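Local structure of lipoxygenase (Cyanothece sp., 5EK8) at residues W163-N168 with Y370-F375; R376-N381 with R486-D491; K380-L385 with Q476-E481; E481-R486 with N543-S548. The protein is a non-heme iron 9R-lipoxygenase that probably adds molecular oxygen to polyunsaturated fatty acids, giving hydroperoxides. All blocks are in the same frame, centred on the assembly; numbering follows the deposited sequence.

Contact 1 of 4, residues W163-N168 with Y370-F375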
loop_
_atom_site.group_PDB
_atom_site.type_symbol
_atom_site.label_atom_id
_atom_site.label_comp_id
_atom_site.label_asym_id
_atom_site.label_seq_id
_atom_site.Cartn_x
_atom_site.Cartn_y
_atom_site.Cartn_z
ATOM N N TRP A 163 14.881 1.008 10.928
ATOM C CA TRP A 163 13.789 0.371 10.192
ATOM C C TRP A 163 13.623 -1.093 10.570
ATOM O O TRP A 163 13.710 -1.971 9.712
ATOM C CB TRP A 163 14.015 0.495 8.683
ATOM C CG TRP A 163 13.657 1.841 8.134
ATOM C CD1 TRP A 163 14.333 3.012 8.323
ATOM C CD2 TRP A 163 12.535 2.156 7.302
ATOM N NE1 TRP A 163 13.701 4.037 7.660
ATOM C CE2 TRP A 163 12.595 3.537 7.024
ATOM C CE3 TRP A 163 11.485 1.405 6.762
ATOM C CZ2 TRP A 163 11.646 4.181 6.234
ATOM C CZ3 TRP A 163 10.543 2.050 5.975
ATOM C CH2 TRP A 163 10.631 3.422 5.718
ATOM N N PRO A 164 13.378 -1.364 11.860
ATOM C CA PRO A 164 13.318 -2.759 12.302
ATOM C C PRO A 164 12.096 -3.476 11.752
ATOM O O PRO A 164 11.073 -2.835 11.507
ATOM C CB PRO A 164 13.243 -2.638 13.825
ATOM C CG PRO A 164 12.582 -1.327 14.055
ATOM C CD PRO A 164 13.065 -0.424 12.955
ATOM N N TYR A 165 12.209 -4.786 11.553
ATOM C CA TYR A 165 11.080 -5.586 11.099
ATOM C C TYR A 165 10.155 -5.933 12.257
ATOM O O TYR A 165 10.607 -6.167 13.377
ATOM C CB TYR A 165 11.560 -6.867 10.419
ATOM C CG TYR A 165 11.977 -6.688 8.980
ATOM C CD1 TYR A 165 11.034 -6.663 7.966
ATOM C CD2 TYR A 165 13.311 -6.551 8.632
ATOM C CE1 TYR A 165 11.403 -6.504 6.651
ATOM C CE2 TYR A 165 13.689 -6.392 7.311
ATOM C CZ TYR A 165 12.729 -6.368 6.326
ATOM O OH TYR A 165 13.089 -6.211 5.008
ATOM N N ASP A 166 8.855 -5.954 11.977
ATOM C CA ASP A 166 7.858 -6.379 12.954
ATOM C C ASP A 166 7.881 -7.900 13.061
ATOM O O ASP A 166 7.582 -8.596 12.091
ATOM C CB ASP A 166 6.462 -5.892 12.552
ATOM C CG ASP A 166 5.452 -5.987 13.684
ATOM O OD1 ASP A 166 4.436 -5.264 13.623
ATOM O OD2 ASP A 166 5.659 -6.772 14.632
ATOM N N PRO A 167 8.248 -8.426 14.239
ATOM C CA PRO A 167 8.317 -9.878 14.447
ATOM C C PRO A 167 6.969 -10.504 14.799
ATOM O O PRO A 167 6.879 -11.721 14.947
ATOM C CB PRO A 167 9.291 -10.010 15.616
ATOM C CG PRO A 167 9.057 -8.772 16.412
ATOM C CD PRO A 167 8.712 -7.679 15.422
ATOM N N ASN A 168 5.936 -9.678 14.928
ATOM C CA ASN A 168 4.610 -10.162 15.297
ATOM C C ASN A 168 3.664 -10.246 14.110
ATOM O O ASN A 168 2.540 -10.733 14.233
ATOM C CB ASN A 168 4.005 -9.268 16.375
ATOM C CG ASN A 168 4.696 -9.427 17.712
ATOM O OD1 ASN A 168 5.024 -10.543 18.122
ATOM N ND2 ASN A 168 4.934 -8.312 18.395
ATOM N N TYR A 370 8.930 -4.332 0.308
ATOM C CA TYR A 370 9.870 -3.670 -0.574
ATOM C C TYR A 370 10.258 -2.319 -0.011
ATOM O O TYR A 370 11.407 -1.906 -0.131
ATOM C CB TYR A 370 9.282 -3.506 -1.966
ATOM C CG TYR A 370 9.108 -4.808 -2.693
ATOM C CD1 TYR A 370 10.209 -5.487 -3.217
ATOM C CD2 TYR A 370 7.849 -5.360 -2.865
ATOM C CE1 TYR A 370 10.055 -6.686 -3.890
ATOM C CE2 TYR A 370 7.684 -6.554 -3.531
ATOM C CZ TYR A 370 8.788 -7.213 -4.042
ATOM O OH TYR A 370 8.601 -8.398 -4.709
ATOM N N ALA A 371 9.299 -1.629 0.599
ATOM C CA ALA A 371 9.591 -0.349 1.239
ATOM C C ALA A 371 10.637 -0.511 2.338
ATOM O O ALA A 371 11.711 0.100 2.288
ATOM C CB ALA A 371 8.324 0.269 1.805
ATOM N N VAL A 372 10.321 -1.348 3.320
ATOM C CA VAL A 372 11.211 -1.577 4.448
ATOM C C VAL A 372 12.609 -1.988 3.996
ATOM O O VAL A 372 13.599 -1.381 4.411
ATOM C CB VAL A 372 10.653 -2.653 5.396
ATOM C CG1 VAL A 372 11.637 -2.918 6.517
ATOM C CG2 VAL A 372 9.301 -2.213 5.958
ATOM N N ALA A 373 12.689 -2.999 3.132
ATOM C CA ALA A 373 13.984 -3.437 2.611
ATOM C C ALA A 373 14.736 -2.289 1.930
ATOM O O ALA A 373 15.936 -2.075 2.170
ATOM C CB ALA A 373 13.799 -4.585 1.648
ATOM N N CYS A 374 14.013 -1.552 1.089
ATOM C CA CYS A 374 14.578 -0.444 0.331
ATOM C C CYS A 374 15.231 0.586 1.233
ATOM O O CYS A 374 16.419 0.883 1.092
ATOM C CB CYS A 374 13.497 0.229 -0.515
ATOM S SG CYS A 374 13.984 1.813 -1.228
ATOM N N PHE A 375 14.452 1.135 2.157
ATOM C CA PHE A 375 14.967 2.162 3.052
ATOM C C PHE A 375 16.016 1.594 3.997
ATOM O O PHE A 375 16.834 2.332 4.543
ATOM C CB PHE A 375 13.828 2.812 3.842
ATOM C CG PHE A 375 13.044 3.817 3.046
ATOM C CD1 PHE A 375 13.498 5.119 2.913
ATOM C CD2 PHE A 375 11.861 3.459 2.419
ATOM C CE1 PHE A 375 12.786 6.043 2.180
ATOM C CE2 PHE A 375 11.146 4.381 1.684
ATOM C CZ PHE A 375 11.610 5.673 1.565
#
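W163 and F375 both set CG anti to their own carbonyl carbon (chi1 -79° and -78°), which brings the indole down over the start of the phenylalanine side chain. F375 CB stands almost centrally over one face of the six-membered ring of W163, 3.5 Å from its centroid: a CH-pi contact. The phenyl then runs on almost parallel to the indole, with planes 5° apart but centroids 4.7 Å apart, so the rings barely overlap, and F375 CD2 meets W163 CH2 at 3.5 Å. Nearer its CE3 corner the indole leans obliquely on the helix backbone, W163 CE3 lying 3.8 Å from V372 CA. V372 turns CG1 anti to its backbone N and points it at Y165, covering one ring face toward its rim, 3.6 Å from Y165 CE1. The Y165 ring also stacks with H495 of helix 482-495. A valine at W163 would probably strip F375 CB and phenyl of their aromatic cover and open a gap beside V372. Apolar and without cross-segment hydrogen bonds, the contact is where the loop after strand 152-160, probably the end of the PLAT beta-barrel, packs onto helix 337-377, the long lipoxygenase helix that carries the iron ligands H359 and H364.

Contact 2 of 4, residues R376-N381 with R486-D491; sequences RNLRKN and RRFSED
The C-terminal end of helix 337-377, the long iron-binding helix of the lipoxygenase fold, meets helix 482-495 here through a carboxylate that takes two donors on one oxygen. D491 OD1 accepts from R376 NE at 2.7 Å, a salt bridge, and from N377 ND2 at 2.8 Å. Both donors stand out of the carboxylate plane, on opposite faces of it, so the oxygen is gripped between them. The amide bond is nearly straight (178°), with OD1 in the N377 amide plane, whereas OD1 lies somewhat off the R376 guanidinium plane. A bend at chi3 (73°) curls the R376 chain so that NE, rather than the tip, faces the aspartate; its NH1 turns to D63 and to the W163 carbonyl. An alanine at D491 would probably leave R376 NE without its acceptor, with D63 the remaining carboxylate partner named here, and set the N377 amide freer to turn, although ND2 also bonds the A373 carbonyl. Beside this buried polar group, N377 CB lies against the helix backbone, 3.7 Å from F488 N. L378, the first residue past the helix, places CD1 over one face of the F488 ring, toward its rim, while its other methyl, CD2, sits 4.2 Å from F488 CB.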
loop_
_atom_site.group_PDB
_atom_site.type_symbol
_atom_site.label_atom_id
_atom_site.label_comp_id
_atom_site.label_asym_id
_atom_site.label_seq_id
_atom_site.Cartn_x
_atom_site.Cartn_y
_atom_site.Cartn_z
ATOM N N ARG A 376 15.995 0.279 4.183
ATOM C CA ARG A 376 16.993 -0.366 5.018
ATOM C C ARG A 376 18.356 -0.399 4.345
ATOM O O ARG A 376 19.373 -0.210 5.008
ATOM C CB ARG A 376 16.568 -1.788 5.375
ATOM C CG ARG A 376 15.700 -1.894 6.609
ATOM C CD ARG A 376 15.277 -3.342 6.846
ATOM N NE ARG A 376 16.377 -4.160 7.342
ATOM C CZ ARG A 376 16.553 -4.466 8.622
ATOM N NH1 ARG A 376 15.695 -4.030 9.533
ATOM N NH2 ARG A 376 17.581 -5.215 8.992
ATOM N N ASN A 377 18.386 -0.635 3.035
ATOM C CA ASN A 377 19.659 -0.974 2.393
ATOM C C ASN A 377 20.110 -0.107 1.211
ATOM O O ASN A 377 21.231 -0.264 0.727
ATOM C CB ASN A 377 19.612 -2.435 1.935
ATOM C CG ASN A 377 19.322 -3.394 3.077
ATOM O OD1 ASN A 377 20.208 -3.725 3.863
ATOM N ND2 ASN A 377 18.077 -3.849 3.169
ATOM N N LEU A 378 19.258 0.801 0.746
ATOM C CA LEU A 378 19.597 1.595 -0.435
ATOM C C LEU A 378 19.956 3.039 -0.089
ATOM O O LEU A 378 19.077 3.848 0.208
ATOM C CB LEU A 378 18.442 1.570 -1.440
ATOM C CG LEU A 378 18.120 0.187 -2.008
ATOM C CD1 LEU A 378 17.025 0.271 -3.064
ATOM C CD2 LEU A 378 19.380 -0.463 -2.575
ATOM N N ARG A 379 21.249 3.353 -0.139
ATOM C CA ARG A 379 21.737 4.699 0.168
ATOM C C ARG A 379 22.620 5.278 -0.939
ATOM O O ARG A 379 22.210 6.195 -1.652
ATOM C CB ARG A 379 22.506 4.693 1.490
ATOM C CG ARG A 379 21.635 4.983 2.690
ATOM C CD ARG A 379 22.260 4.497 3.979
ATOM N NE ARG A 379 21.280 3.744 4.748
ATOM C CZ ARG A 379 21.368 2.444 5.000
ATOM N NH1 ARG A 379 20.419 1.844 5.702
ATOM N NH2 ARG A 379 22.407 1.749 4.563
ATOM N N LYS A 380 23.834 4.747 -1.076
ATOM C CA LYS A 380 24.765 5.214 -2.104
ATOM C C LYS A 380 24.347 4.790 -3.512
ATOM O O LYS A 380 24.673 5.460 -4.496
ATOM C CB LYS A 380 26.179 4.705 -1.820
ATOM C CG LYS A 380 26.874 5.404 -0.666
ATOM C CD LYS A 380 28.384 5.242 -0.774
ATOM C CE LYS A 380 29.108 5.972 0.347
ATOM N NZ LYS A 380 30.580 5.976 0.137
ATOM N N ASN A 381 23.620 3.681 -3.601
ATOM C CA ASN A 381 23.209 3.143 -4.893
ATOM C C ASN A 381 22.055 3.933 -5.521
ATOM O O ASN A 381 20.989 4.077 -4.921
ATOM C CB ASN A 381 22.825 1.670 -4.750
ATOM C CG ASN A 381 22.841 0.934 -6.074
ATOM O OD1 ASN A 381 22.171 1.330 -7.028
ATOM N ND2 ASN A 381 23.623 -0.139 -6.142
ATOM N N ARG A 486 22.584 -6.343 -3.028
ATOM C CA ARG A 486 22.608 -7.668 -2.420
ATOM C C ARG A 486 21.937 -7.670 -1.049
ATOM O O ARG A 486 21.136 -8.554 -0.755
ATOM C CB ARG A 486 24.036 -8.198 -2.295
ATOM C CG ARG A 486 24.088 -9.622 -1.755
ATOM C CD ARG A 486 25.489 -10.209 -1.747
ATOM N NE ARG A 486 25.460 -11.607 -1.319
ATOM C CZ ARG A 486 26.490 -12.441 -1.395
ATOM N NH1 ARG A 486 27.652 -12.032 -1.886
ATOM N NH2 ARG A 486 26.356 -13.692 -0.979
ATOM N N ARG A 487 22.264 -6.691 -0.209
ATOM C CA ARG A 487 21.658 -6.603 1.121
ATOM C C ARG A 487 20.148 -6.406 1.023
ATOM O O ARG A 487 19.380 -6.962 1.813
ATOM C CB ARG A 487 22.291 -5.471 1.927
ATOM C CG ARG A 487 23.751 -5.720 2.253
ATOM C CD ARG A 487 23.918 -7.004 3.055
ATOM N NE ARG A 487 25.317 -7.401 3.155
ATOM C CZ ARG A 487 25.908 -8.257 2.328
ATOM N NH1 ARG A 487 25.214 -8.812 1.345
ATOM N NH2 ARG A 487 27.190 -8.561 2.487
ATOM N N PHE A 488 19.746 -5.611 0.037
ATOM C CA PHE A 488 18.348 -5.379 -0.314
ATOM C C PHE A 488 17.639 -6.703 -0.620
ATOM O O PHE A 488 16.614 -7.049 -0.008
ATOM C CB PHE A 488 18.296 -4.419 -1.512
ATOM C CG PHE A 488 16.919 -4.156 -2.055
ATOM C CD1 PHE A 488 15.960 -3.513 -1.291
ATOM C CD2 PHE A 488 16.601 -4.510 -3.355
ATOM C CE1 PHE A 488 14.694 -3.251 -1.808
ATOM C CE2 PHE A 488 15.339 -4.251 -3.877
ATOM C CZ PHE A 488 14.385 -3.619 -3.102
ATOM N N SER A 489 18.216 -7.445 -1.561
ATOM C CA SER A 489 17.710 -8.751 -1.956
ATOM C C SER A 489 17.583 -9.697 -0.758
ATOM O O SER A 489 16.542 -10.330 -0.551
ATOM C CB SER A 489 18.630 -9.357 -3.022
ATOM O OG SER A 489 18.298 -10.705 -3.295
ATOM N N GLU A 490 18.651 -9.776 0.031
ATOM C CA GLU A 490 18.706 -10.668 1.181
ATOM C C GLU A 490 17.631 -10.331 2.204
ATOM O O GLU A 490 16.968 -11.223 2.712
ATOM C CB GLU A 490 20.089 -10.617 1.831
ATOM C CG GLU A 490 21.181 -11.265 0.996
ATOM C CD GLU A 490 22.554 -11.122 1.617
ATOM O OE1 GLU A 490 23.551 -11.443 0.934
ATOM O OE2 GLU A 490 22.638 -10.687 2.785
ATOM N N ASP A 491 17.451 -9.046 2.497
ATOM C CA ASP A 491 16.404 -8.626 3.424
ATOM C C ASP A 491 15.020 -9.015 2.904
ATOM O O ASP A 491 14.181 -9.538 3.659
ATOM C CB ASP A 491 16.481 -7.119 3.670
ATOM C CG ASP A 491 17.229 -6.775 4.950
ATOM O OD1 ASP A 491 17.374 -5.570 5.251
ATOM O OD2 ASP A 491 17.662 -7.707 5.661
#

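Contact 3 of 4, residues K380-L385 with Q476-E481; sequences KNPIRL and QAIADE
P382 lays its ring against helix 475-480, overlapping two side chains at once: P382 CG is 3.5 Å from I478 CG1 and 3.6 Å from A477 CB. I383 extends this apolar layer, its CD1 meeting I478 CD1 methyl to methyl at 3.8 Å; F471 of helix 451-473 borders both isoleucines. Next to this patch, N381 works with both ends of its amide. N381 CG, anti to the backbone N (chi1 -161°), swings the group across to the end of the facing helix, where N381 ND2 donates to E481 O at 2.7 Å and, more weakly, to I478 O at 3.2 Å. The E481 carbonyl oxygen lies in the amide plane of N381, yet the donor approaches from well above the plane of that carbonyl. The other end, OD1, accepts from I383 N in a nearly straight bond (171°) on a lone pair, a capping bond at the turn into helix 383-391. Farther out, K380 runs past the bent E481 side chain, K380 CD 3.4 Å from E481 OE2, while K380 NZ stays 4.3 Å from E481 OE2, beyond a salt bridge. The chemistry implies that one buried amide joins two helix ends, serving carbonyls where helix 475-480 stops and an N-H in the turn leading into helix 383-391, while the lysine and glutamate at the margin probably attract each other only loosely.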
loop_
_atom_site.group_PDB
_atom_site.type_symbol
_atom_site.label_atom_id
_atom_site.label_comp_id
_atom_site.label_asym_id
_atom_site.label_seq_id
_atom_site.Cartn_x
_atom_site.Cartn_y
_atom_site.Cartn_z
ATOM N N LYS A 380 23.834 4.747 -1.076
ATOM C CA LYS A 380 24.765 5.214 -2.104
ATOM C C LYS A 380 24.347 4.790 -3.512
ATOM O O LYS A 380 24.673 5.460 -4.496
ATOM C CB LYS A 380 26.179 4.705 -1.820
ATOM C CG LYS A 380 26.874 5.404 -0.666
ATOM C CD LYS A 380 28.384 5.242 -0.774
ATOM C CE LYS A 380 29.108 5.972 0.347
ATOM N NZ LYS A 380 30.580 5.976 0.137
ATOM N N ASN A 381 23.620 3.681 -3.601
ATOM C CA ASN A 381 23.209 3.143 -4.893
ATOM C C ASN A 381 22.055 3.933 -5.521
ATOM O O ASN A 381 20.989 4.077 -4.921
ATOM C CB ASN A 381 22.825 1.670 -4.750
ATOM C CG ASN A 381 22.841 0.934 -6.074
ATOM O OD1 ASN A 381 22.171 1.330 -7.028
ATOM N ND2 ASN A 381 23.623 -0.139 -6.142
ATOM N N PRO A 382 22.273 4.448 -6.741
ATOM C CA PRO A 382 21.324 5.252 -7.519
ATOM C C PRO A 382 19.913 4.674 -7.571
ATOM O O PRO A 382 18.959 5.438 -7.709
ATOM C CB PRO A 382 21.939 5.270 -8.930
ATOM C CG PRO A 382 23.231 4.506 -8.838
ATOM C CD PRO A 382 23.587 4.387 -7.396
ATOM N N ILE A 383 19.785 3.356 -7.461
ATOM C CA ILE A 383 18.476 2.707 -7.477
ATOM C C ILE A 383 17.584 3.248 -6.349
ATOM O O ILE A 383 16.356 3.301 -6.482
ATOM C CB ILE A 383 18.616 1.176 -7.372
ATOM C CG1 ILE A 383 19.243 0.629 -8.652
ATOM C CG2 ILE A 383 17.268 0.510 -7.161
ATOM C CD1 ILE A 383 18.411 0.895 -9.886
ATOM N N ARG A 384 18.212 3.672 -5.256
ATOM C CA ARG A 384 17.509 4.382 -4.190
ATOM C C ARG A 384 16.686 5.542 -4.746
ATOM O O ARG A 384 15.468 5.617 -4.548
ATOM C CB ARG A 384 18.498 4.915 -3.158
ATOM C CG ARG A 384 17.892 5.946 -2.221
ATOM C CD ARG A 384 18.911 7.005 -1.846
ATOM N NE ARG A 384 18.614 7.604 -0.551
ATOM C CZ ARG A 384 19.483 8.317 0.154
ATOM N NH1 ARG A 384 19.131 8.819 1.330
ATOM N NH2 ARG A 384 20.706 8.524 -0.317
ATOM N N LEU A 385 17.370 6.424 -5.471
ATOM C CA LEU A 385 16.758 7.591 -6.096
ATOM C C LEU A 385 15.582 7.211 -6.982
ATOM O O LEU A 385 14.692 8.022 -7.239
ATOM C CB LEU A 385 17.800 8.355 -6.920
ATOM C CG LEU A 385 18.482 9.563 -6.270
ATOM C CD1 LEU A 385 18.904 9.268 -4.843
ATOM C CD2 LEU A 385 19.680 9.993 -7.096
ATOM N N GLN A 476 27.552 2.660 -13.975
ATOM C CA GLN A 476 28.791 2.595 -13.212
ATOM C C GLN A 476 28.530 2.674 -11.711
ATOM O O GLN A 476 29.075 1.889 -10.933
ATOM C CB GLN A 476 29.743 3.712 -13.640
ATOM C CG GLN A 476 31.161 3.532 -13.130
ATOM C CD GLN A 476 31.725 2.154 -13.443
ATOM O OE1 GLN A 476 31.501 1.600 -14.522
ATOM N NE2 GLN A 476 32.450 1.587 -12.488
ATOM N N ALA A 477 27.689 3.620 -11.307
ATOM C CA ALA A 477 27.372 3.796 -9.895
ATOM C C ALA A 477 26.552 2.623 -9.355
ATOM O O ALA A 477 26.760 2.178 -8.226
ATOM C CB ALA A 477 26.637 5.101 -9.679
ATOM N N ILE A 478 25.625 2.126 -10.169
ATOM C CA ILE A 478 24.804 0.982 -9.785
ATOM C C ILE A 478 25.675 -0.246 -9.525
ATOM O O ILE A 478 25.450 -0.985 -8.565
ATOM C CB ILE A 478 23.749 0.650 -10.863
ATOM C CG1 ILE A 478 22.667 1.728 -10.902
ATOM C CG2 ILE A 478 23.108 -0.706 -10.599
ATOM C CD1 ILE A 478 21.562 1.445 -11.891
ATOM N N ALA A 479 26.681 -0.450 -10.371
ATOM C CA ALA A 479 27.600 -1.577 -10.205
ATOM C C ALA A 479 28.566 -1.375 -9.034
ATOM O O ALA A 479 28.841 -2.310 -8.284
ATOM C CB ALA A 479 28.381 -1.814 -11.487
ATOM N N ASP A 480 29.074 -0.154 -8.886
ATOM C CA ASP A 480 30.044 0.170 -7.839
ATOM C C ASP A 480 29.509 -0.090 -6.432
ATOM O O ASP A 480 30.266 -0.437 -5.526
ATOM C CB ASP A 480 30.485 1.634 -7.949
ATOM C CG ASP A 480 31.470 1.867 -9.079
ATOM O OD1 ASP A 480 31.921 0.876 -9.690
ATOM O OD2 ASP A 480 31.802 3.043 -9.347
ATOM N N GLU A 481 28.206 0.085 -6.252
ATOM C CA GLU A 481 27.589 -0.105 -4.947
ATOM C C GLU A 481 26.536 -1.202 -5.006
ATOM O O GLU A 481 25.453 -1.080 -4.432
ATOM C CB GLU A 481 26.976 1.206 -4.448
ATOM C CG GLU A 481 27.999 2.295 -4.149
ATOM C CD GLU A 481 28.869 1.979 -2.936
ATOM O OE1 GLU A 481 28.646 0.934 -2.278
ATOM O OE2 GLU A 481 29.780 2.785 -2.637
#

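Contact 4 of 4, residues E481-R486 with N543-S548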
loop_
_atom_site.group_PDB
_atom_site.type_symbol
_atom_site.label_atom_id
_atom_site.label_comp_id
_atom_site.label_asym_id
_atom_site.label_seq_id
_atom_site.Cartn_x
_atom_site.Cartn_y
_atom_site.Cartn_z
ATOM N N GLU A 481 28.206 0.085 -6.252
ATOM C CA GLU A 481 27.589 -0.105 -4.947
ATOM C C GLU A 481 26.536 -1.202 -5.006
ATOM O O GLU A 481 25.453 -1.080 -4.432
ATOM C CB GLU A 481 26.976 1.206 -4.448
ATOM C CG GLU A 481 27.999 2.295 -4.149
ATOM C CD GLU A 481 28.869 1.979 -2.936
ATOM O OE1 GLU A 481 28.646 0.934 -2.278
ATOM O OE2 GLU A 481 29.780 2.785 -2.637
ATOM N N TRP A 482 26.880 -2.281 -5.702
ATOM C CA TRP A 482 25.976 -3.406 -5.900
ATOM C C TRP A 482 25.725 -4.164 -4.596
ATOM O O TRP A 482 24.706 -4.848 -4.444
ATOM C CB TRP A 482 26.546 -4.345 -6.964
ATOM C CG TRP A 482 25.660 -5.497 -7.279
ATOM C CD1 TRP A 482 25.765 -6.772 -6.799
ATOM C CD2 TRP A 482 24.524 -5.487 -8.149
ATOM N NE1 TRP A 482 24.763 -7.553 -7.315
ATOM C CE2 TRP A 482 23.988 -6.790 -8.147
ATOM C CE3 TRP A 482 23.906 -4.502 -8.927
ATOM C CZ2 TRP A 482 22.862 -7.135 -8.893
ATOM C CZ3 TRP A 482 22.787 -4.846 -9.666
ATOM C CH2 TRP A 482 22.279 -6.152 -9.646
ATOM N N VAL A 483 26.659 -4.031 -3.660
ATOM C CA VAL A 483 26.540 -4.654 -2.346
ATOM C C VAL A 483 25.222 -4.264 -1.680
ATOM O O VAL A 483 24.570 -5.086 -1.023
ATOM C CB VAL A 483 27.726 -4.265 -1.442
ATOM C CG1 VAL A 483 27.459 -4.651 0.007
ATOM C CG2 VAL A 483 29.003 -4.917 -1.950
ATOM N N GLU A 484 24.824 -3.012 -1.879
ATOM C CA GLU A 484 23.548 -2.526 -1.373
ATOM C C GLU A 484 22.401 -3.321 -1.992
ATOM O O GLU A 484 21.458 -3.700 -1.300
ATOM C CB GLU A 484 23.381 -1.026 -1.656
ATOM C CG GLU A 484 24.333 -0.143 -0.860
ATOM C CD GLU A 484 23.909 1.319 -0.833
ATOM O OE1 GLU A 484 22.958 1.681 -1.557
ATOM O OE2 GLU A 484 24.530 2.108 -0.084
ATOM N N ILE A 485 22.492 -3.586 -3.292
ATOM C CA ILE A 485 21.477 -4.393 -3.965
ATOM C C ILE A 485 21.423 -5.796 -3.376
ATOM O O ILE A 485 20.342 -6.370 -3.221
ATOM C CB ILE A 485 21.727 -4.493 -5.479
ATOM C CG1 ILE A 485 21.755 -3.094 -6.103
ATOM C CG2 ILE A 485 20.667 -5.367 -6.134
ATOM C CD1 ILE A 485 20.514 -2.262 -5.822
ATOM N N ARG A 486 22.584 -6.343 -3.028
ATOM C CA ARG A 486 22.608 -7.668 -2.420
ATOM C C ARG A 486 21.937 -7.670 -1.049
ATOM O O ARG A 486 21.136 -8.554 -0.755
ATOM C CB ARG A 486 24.036 -8.198 -2.295
ATOM C CG ARG A 486 24.088 -9.622 -1.755
ATOM C CD ARG A 486 25.489 -10.209 -1.747
ATOM N NE ARG A 486 25.460 -11.607 -1.319
ATOM C CZ ARG A 486 26.490 -12.441 -1.395
ATOM N NH1 ARG A 486 27.652 -12.032 -1.886
ATOM N NH2 ARG A 486 26.356 -13.692 -0.979
ATOM N N ASN A 543 22.934 -12.707 -5.525
ATOM C CA ASN A 543 23.640 -13.347 -4.422
ATOM C C ASN A 543 25.141 -13.161 -4.570
ATOM O O ASN A 543 25.927 -13.927 -4.018
ATOM C CB ASN A 543 23.299 -14.838 -4.341
ATOM C CG ASN A 543 22.072 -15.115 -3.480
ATOM O OD1 ASN A 543 21.102 -15.721 -3.942
ATOM N ND2 ASN A 543 22.112 -14.671 -2.220
ATOM N N SER A 544 25.526 -12.143 -5.332
ATOM C CA SER A 544 26.932 -11.822 -5.547
ATOM C C SER A 544 27.200 -10.342 -5.274
ATOM O O SER A 544 26.274 -9.527 -5.229
ATOM C CB SER A 544 27.357 -12.195 -6.969
ATOM O OG SER A 544 26.289 -12.022 -7.883
ATOM N N ASN A 545 28.472 -10.004 -5.088
ATOM C CA ASN A 545 28.860 -8.646 -4.731
ATOM C C ASN A 545 29.142 -7.784 -5.955
ATOM O O ASN A 545 29.547 -6.627 -5.833
ATOM C CB ASN A 545 30.082 -8.675 -3.812
ATOM C CG ASN A 545 29.776 -9.283 -2.454
ATOM O OD1 ASN A 545 28.670 -9.138 -1.926
ATOM N ND2 ASN A 545 30.756 -9.975 -1.883
ATOM N N GLN A 546 28.931 -8.362 -7.133
ATOM C CA GLN A 546 29.023 -7.629 -8.391
ATOM C C GLN A 546 27.900 -8.075 -9.318
ATOM O O GLN A 546 27.466 -9.226 -9.270
ATOM C CB GLN A 546 30.384 -7.841 -9.055
ATOM C CG GLN A 546 31.526 -7.113 -8.376
ATOM C CD GLN A 546 32.710 -8.023 -8.102
ATOM O OE1 GLN A 546 32.544 -9.163 -7.660
ATOM N NE2 GLN A 546 33.915 -7.525 -8.371
ATOM N N PRO A 547 27.409 -7.157 -10.159
ATOM C CA PRO A 547 26.278 -7.496 -11.023
ATOM C C PRO A 547 26.654 -8.415 -12.183
ATOM O O PRO A 547 27.834 -8.625 -12.467
ATOM C CB PRO A 547 25.826 -6.133 -11.546
ATOM C CG PRO A 547 27.077 -5.315 -11.544
ATOM C CD PRO A 547 27.832 -5.754 -10.325
ATOM N N SER A 548 25.630 -8.960 -12.829
ATOM C CA SER A 548 25.770 -9.684 -14.084
ATOM C C SER A 548 24.537 -9.377 -14.926
ATOM O O SER A 548 23.594 -8.754 -14.432
ATOM C CB SER A 548 25.912 -11.190 -13.848
ATOM O OG SER A 548 24.702 -11.755 -13.365
#
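The indole of W482 is sandwiched: P547 CB lies over one face of its six-membered ring, 3.6 Å from the centroid in a CH-pi contact, and I485 CB of its own helix covers the opposite face. S544 O meets the edge of the indole in plane, 3.2 Å from W482 CD1, and NE1 is hydrogen-bonded to T542 OG1, just before the loop segment. With CG anti to the backbone N (chi1 -177°), the W482 side chain reaches out to the loop, and the proline slides past it in the opposite direction, P547 CD 3.7 Å from W482 CG. The second flat group is the guanidinium of R486. N543 O stands over the centre of one face, 3.1 Å from R486 CZ, where the N-H groups do not point at it; N545 OD1 lies at the edge instead and takes a weak hydrogen bond from R486 NH1 at 3.1 Å. The guanidinium and the N545 amide are turned 43° apart. An extended chain carries R486 along the loop, with CD 3.6 Å from S544 O, and its NE is paired with E490 one turn on in the same helix. This surface contact lays the first turn of helix 482-495 against the loop running from strand 534-535 to helix 549-574; the buried W482 also touches D551 and I552 of that following helix.

The contacts run outward along one flank of the chain, from contact 1, about 14 Å from the chain centre, to contact 4, about 27 Å away. Contacts 1 and 2 share helix 337-377 and lie about 12 Å apart between centres, touching through W163 O and R376 NH1. Contacts 2 and 3 share K380 and N381 in the turn to helix 383-391; contacts 2 and 4 share helix 482-495. Contact 3 closes before contact 4 opens, whereas the segments of contacts 2 and 4 alternate along the chain. E484 ties contacts 2, 3 and 4 together, its carboxylate receiving the backbone N-H groups of R379, K380 and N381. The far end of the iron-binding helix is thereby packed among helices and loops.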